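Local coordinates for receptor-like protein kinase ANXUR1 (Arabidopsis thaliana, PDB 6FIG) that probably acts as a cell-surface receptor kinase in plant reproduction, sensing extracellular signals through its malectin-like ectodomain, at residues N232-I244 / W320-Y332. Residues are numbered along the deposited sequence; the frame is centred on the assembly and turned at random. Where two conformers were deposited one is given.
Sequences NFRINYQNMPVSI and WTGEKGIPMYKDY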
# COMPACT_ATOMS: atom_id res chain seq x y z
N ASN A 232 -6.59 11.98 -20.80
CA ASN A 232 -7.78 11.21 -20.41
C ASN A 232 -8.01 9.93 -21.24
O ASN A 232 -9.11 9.39 -21.21
CB ASN A 232 -9.06 12.07 -20.42
CG ASN A 232 -8.92 13.33 -19.59
OD1 ASN A 232 -8.32 13.33 -18.51
ND2 ASN A 232 -9.50 14.43 -20.08
N PHE A 233 -6.99 9.45 -21.96
CA PHE A 233 -7.08 8.13 -22.58
C PHE A 233 -7.11 7.09 -21.47
O PHE A 233 -6.30 7.18 -20.55
CB PHE A 233 -5.88 7.87 -23.49
CG PHE A 233 -6.03 6.62 -24.32
CD1 PHE A 233 -6.76 6.64 -25.50
CD2 PHE A 233 -5.48 5.43 -23.90
CE1 PHE A 233 -6.92 5.50 -26.26
CE2 PHE A 233 -5.63 4.27 -24.66
CZ PHE A 233 -6.36 4.31 -25.83
N ARG A 234 -8.03 6.13 -21.55
CA ARG A 234 -8.19 5.10 -20.52
C ARG A 234 -7.62 3.78 -21.04
O ARG A 234 -7.85 3.38 -22.19
CB ARG A 234 -9.65 4.92 -20.06
CG ARG A 234 -9.74 4.08 -18.77
CD ARG A 234 -11.15 3.91 -18.21
NE ARG A 234 -11.22 2.77 -17.27
CZ ARG A 234 -10.77 2.77 -16.00
NH1 ARG A 234 -10.21 3.86 -15.46
NH2 ARG A 234 -10.88 1.67 -15.25
N ILE A 235 -6.83 3.14 -20.18
CA ILE A 235 -6.32 1.81 -20.42
C ILE A 235 -7.38 0.84 -19.91
O ILE A 235 -7.72 0.85 -18.72
CB ILE A 235 -4.97 1.56 -19.70
CG1 ILE A 235 -3.92 2.63 -20.11
CG2 ILE A 235 -4.47 0.14 -19.98
CD1 ILE A 235 -3.66 2.74 -21.61
N ASN A 236 -7.86 -0.00 -20.80
CA ASN A 236 -8.93 -0.94 -20.53
C ASN A 236 -8.38 -2.35 -20.29
O ASN A 236 -8.24 -3.15 -21.21
CB ASN A 236 -9.89 -0.92 -21.72
CG ASN A 236 -11.04 -1.87 -21.56
OD1 ASN A 236 -11.31 -2.35 -20.46
ND2 ASN A 236 -11.74 -2.15 -22.68
N TYR A 237 -8.06 -2.66 -19.04
CA TYR A 237 -7.39 -3.92 -18.73
C TYR A 237 -8.18 -5.22 -19.04
O TYR A 237 -7.57 -6.26 -19.22
CB TYR A 237 -6.96 -3.95 -17.26
CG TYR A 237 -5.70 -3.15 -16.95
CD1 TYR A 237 -5.73 -1.77 -16.84
CD2 TYR A 237 -4.49 -3.79 -16.72
CE1 TYR A 237 -4.59 -1.04 -16.55
CE2 TYR A 237 -3.33 -3.07 -16.41
CZ TYR A 237 -3.40 -1.70 -16.31
OH TYR A 237 -2.26 -0.99 -16.00
N GLN A 238 -9.51 -5.16 -19.02
CA GLN A 238 -10.36 -6.36 -19.16
C GLN A 238 -10.00 -7.41 -18.08
O GLN A 238 -10.07 -7.08 -16.91
CB GLN A 238 -10.32 -6.93 -20.59
CG GLN A 238 -10.91 -6.02 -21.63
CD GLN A 238 -11.07 -6.71 -22.99
OE1 GLN A 238 -10.23 -7.53 -23.40
NE2 GLN A 238 -12.15 -6.36 -23.69
N ASN A 239 -9.58 -8.63 -18.44
CA ASN A 239 -9.25 -9.64 -17.44
C ASN A 239 -7.75 -9.75 -17.21
O ASN A 239 -7.33 -10.61 -16.43
CB ASN A 239 -9.83 -11.02 -17.78
CG ASN A 239 -11.35 -11.02 -17.84
OD1 ASN A 239 -12.01 -10.48 -16.96
ND2 ASN A 239 -11.89 -11.65 -18.86
N MET A 240 -6.93 -8.90 -17.82
CA MET A 240 -5.51 -8.85 -17.45
C MET A 240 -5.34 -8.20 -16.08
O MET A 240 -5.86 -7.11 -15.85
CB MET A 240 -4.67 -8.07 -18.44
CG MET A 240 -3.19 -8.31 -18.23
SD MET A 240 -2.08 -7.40 -19.30
CE MET A 240 -2.01 -5.77 -18.55
N PRO A 241 -4.58 -8.85 -15.16
CA PRO A 241 -4.43 -8.24 -13.85
C PRO A 241 -3.72 -6.89 -13.90
O PRO A 241 -2.72 -6.74 -14.58
CB PRO A 241 -3.56 -9.26 -13.08
CG PRO A 241 -3.85 -10.56 -13.77
CD PRO A 241 -3.99 -10.20 -15.21
N VAL A 242 -4.24 -5.92 -13.14
CA VAL A 242 -3.59 -4.61 -13.10
C VAL A 242 -2.20 -4.68 -12.50
O VAL A 242 -1.36 -3.86 -12.82
CB VAL A 242 -4.43 -3.49 -12.39
CG1 VAL A 242 -5.76 -3.31 -13.10
CG2 VAL A 242 -4.59 -3.73 -10.92
N SER A 243 -1.93 -5.71 -11.66
CA SER A 243 -0.59 -5.94 -11.12
C SER A 243 0.48 -6.23 -12.16
O SER A 243 1.67 -6.12 -11.86
CB SER A 243 -0.58 -7.10 -10.11
OG SER A 243 -1.42 -6.84 -9.03
N ILE A 244 0.08 -6.60 -13.39
CA ILE A 244 1.07 -6.87 -14.42
C ILE A 244 1.95 -5.65 -14.67
O ILE A 244 3.16 -5.76 -14.72
CB ILE A 244 0.40 -7.37 -15.73
CG1 ILE A 244 -0.09 -8.82 -15.55
CG2 ILE A 244 1.31 -7.24 -16.91
CD1 ILE A 244 1.01 -9.88 -15.48
N TRP A 320 -3.90 -8.83 -31.84
CA TRP A 320 -3.90 -9.54 -30.58
C TRP A 320 -4.98 -9.12 -29.60
O TRP A 320 -5.64 -9.97 -29.02
CB TRP A 320 -2.55 -9.36 -29.89
CG TRP A 320 -1.48 -10.30 -30.32
CD1 TRP A 320 -1.61 -11.61 -30.64
CD2 TRP A 320 -0.09 -10.00 -30.36
NE1 TRP A 320 -0.37 -12.16 -30.90
CE2 TRP A 320 0.58 -11.18 -30.73
CE3 TRP A 320 0.65 -8.85 -30.13
CZ2 TRP A 320 1.97 -11.23 -30.90
CZ3 TRP A 320 2.02 -8.91 -30.27
CH2 TRP A 320 2.66 -10.09 -30.65
N THR A 321 -5.18 -7.81 -29.40
CA THR A 321 -6.09 -7.35 -28.32
C THR A 321 -7.54 -7.19 -28.74
O THR A 321 -8.44 -7.25 -27.89
CB THR A 321 -5.63 -6.01 -27.73
OG1 THR A 321 -5.74 -4.99 -28.72
CG2 THR A 321 -4.22 -6.09 -27.25
N GLY A 322 -7.77 -6.94 -30.02
CA GLY A 322 -9.10 -6.69 -30.55
C GLY A 322 -9.54 -5.24 -30.50
O GLY A 322 -10.51 -4.91 -31.15
N GLU A 323 -8.86 -4.36 -29.76
CA GLU A 323 -9.33 -2.98 -29.61
C GLU A 323 -8.23 -2.03 -29.14
O GLU A 323 -7.36 -2.39 -28.33
CB GLU A 323 -10.51 -2.89 -28.62
CG GLU A 323 -11.36 -1.63 -28.75
CD GLU A 323 -12.47 -1.51 -27.70
OE1 GLU A 323 -12.74 -2.47 -26.94
OE2 GLU A 323 -13.06 -0.42 -27.63
N LYS A 324 -8.31 -0.81 -29.63
CA LYS A 324 -7.52 0.30 -29.10
C LYS A 324 -7.72 0.41 -27.59
O LYS A 324 -8.83 0.29 -27.09
CB LYS A 324 -8.01 1.60 -29.76
CG LYS A 324 -7.21 2.85 -29.46
CD LYS A 324 -7.97 4.03 -30.02
CE LYS A 324 -7.09 5.24 -30.23
NZ LYS A 324 -7.87 6.26 -30.98
N GLY A 325 -6.62 0.63 -26.88
CA GLY A 325 -6.67 0.87 -25.44
C GLY A 325 -6.62 -0.35 -24.56
O GLY A 325 -6.54 -0.19 -23.35
N ILE A 326 -6.64 -1.56 -25.12
CA ILE A 326 -6.52 -2.79 -24.30
C ILE A 326 -5.04 -3.14 -24.19
O ILE A 326 -4.36 -3.30 -25.22
CB ILE A 326 -7.32 -3.97 -24.91
CG1 ILE A 326 -8.82 -3.66 -24.88
CG2 ILE A 326 -7.04 -5.27 -24.18
CD1 ILE A 326 -9.69 -4.67 -25.59
N PRO A 327 -4.51 -3.24 -22.96
CA PRO A 327 -3.12 -3.59 -22.76
C PRO A 327 -2.92 -5.10 -22.83
O PRO A 327 -3.86 -5.88 -22.65
CB PRO A 327 -2.84 -3.09 -21.33
CG PRO A 327 -4.15 -3.32 -20.64
CD PRO A 327 -5.21 -3.06 -21.68
N MET A 328 -1.68 -5.51 -23.07
CA MET A 328 -1.33 -6.92 -23.09
C MET A 328 0.16 -7.05 -22.91
O MET A 328 0.91 -6.08 -22.96
CB MET A 328 -1.72 -7.55 -24.43
CG MET A 328 -1.01 -6.90 -25.60
SD MET A 328 -1.03 -7.86 -27.14
CE MET A 328 0.11 -9.17 -26.72
N TYR A 329 0.58 -8.29 -22.75
CA TYR A 329 1.99 -8.61 -22.81
C TYR A 329 2.18 -9.95 -23.49
O TYR A 329 1.24 -10.76 -23.58
CB TYR A 329 2.61 -8.61 -21.40
CG TYR A 329 2.08 -9.71 -20.53
CD1 TYR A 329 0.92 -9.53 -19.80
CD2 TYR A 329 2.72 -10.94 -20.47
CE1 TYR A 329 0.39 -10.54 -19.02
CE2 TYR A 329 2.21 -11.97 -19.68
CZ TYR A 329 1.06 -11.75 -18.94
OH TYR A 329 0.50 -12.73 -18.16
N LYS A 330 3.39 -10.17 -23.97
CA LYS A 330 3.77 -11.47 -24.48
C LYS A 330 5.13 -11.84 -23.93
O LYS A 330 6.04 -11.02 -23.95
CB LYS A 330 3.81 -11.49 -25.99
CG LYS A 330 3.79 -12.93 -26.50
CD LYS A 330 2.95 -13.07 -27.77
CE LYS A 330 2.73 -14.53 -28.12
NZ LYS A 330 3.96 -15.21 -28.61
N ASP A 331 5.25 -13.07 -23.47
CA ASP A 331 6.51 -13.58 -22.93
C ASP A 331 7.24 -14.48 -23.95
O ASP A 331 6.67 -15.40 -24.52
CB ASP A 331 6.25 -14.41 -21.66
CG ASP A 331 5.88 -13.57 -20.48
OD1 ASP A 331 6.09 -12.35 -20.47
OD2 ASP A 331 5.42 -14.19 -19.49
N TYR A 332 8.53 -14.21 -24.11
CA TYR A 332 9.41 -15.02 -24.96
C TYR A 332 10.61 -15.48 -24.14
O TYR A 332 11.08 -14.72 -23.30
CB TYR A 332 9.93 -14.17 -26.12
CG TYR A 332 8.83 -13.58 -26.98
CD1 TYR A 332 8.27 -14.31 -28.02
CD2 TYR A 332 8.36 -12.30 -26.74
CE1 TYR A 332 7.26 -13.77 -28.81
CE2 TYR A 332 7.36 -11.75 -27.53
CZ TYR A 332 6.83 -12.48 -28.56
OH TYR A 332 5.83 -11.90 -29.30
O HOH W 1 -10.43 -0.19 -24.96
O HOH W 2 -6.10 -6.90 -21.39
O HOH W 3 -8.03 -8.83 -25.64
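Pro327 packs against three side chains of the loop 232-244. Its CG sits over one face of the Tyr237 ring, 4.1 Å from the ring centroid and 18° off the normal, a CH-pi contact; Val242 CG1 covers the opposite face, so the flat phenol lies between two aliphatic groups while its OH bonds to Ala245 O. Ile235 reaches the same proline with its CG2 branch, 3.5 Å from Pro327 CG. From Met240 comes the methyl CE: CG stands anti to the backbone N (chi1 -167°) and the thioether bends at its end, which lays CE against the proline and leaves Met240 SD at the edge of the Tyr329 ring, 3.7 Å from Tyr329 CD1. The polarisable sulfur of a flexible methionine suits this in-plane approach, a Met-aromatic contact. Ile244 crosses Tyr329 at about a right angle, Ile244 CD1 lying 3.7 Å from Tyr329 CE1.

Farther along, one direct hydrogen bond joins the backbones, Asn236 N to Gly325 O at 2.9 Å and nearly straight (171°). Gly325, with positive phi in the type II turn Glu323-Ile326, lets its bare CA come to 3.5 Å from Phe233 CZ, near the plane of the ring. Ile326 CD1 lies against the amide of Gln238, and waters bridge Asn236 ND2 to Lys324 O and Tyr237 O to Pro327 O.

The loop thus packs on the segment around Pro327 and Tyr329 mainly by apolar contacts, with Tyr250 of helix 247-250 touching Ile235, Met240, Ile244 and Pro327; the one direct bond satisfies the carbonyl of buried Gly325, and waters link other polar groups.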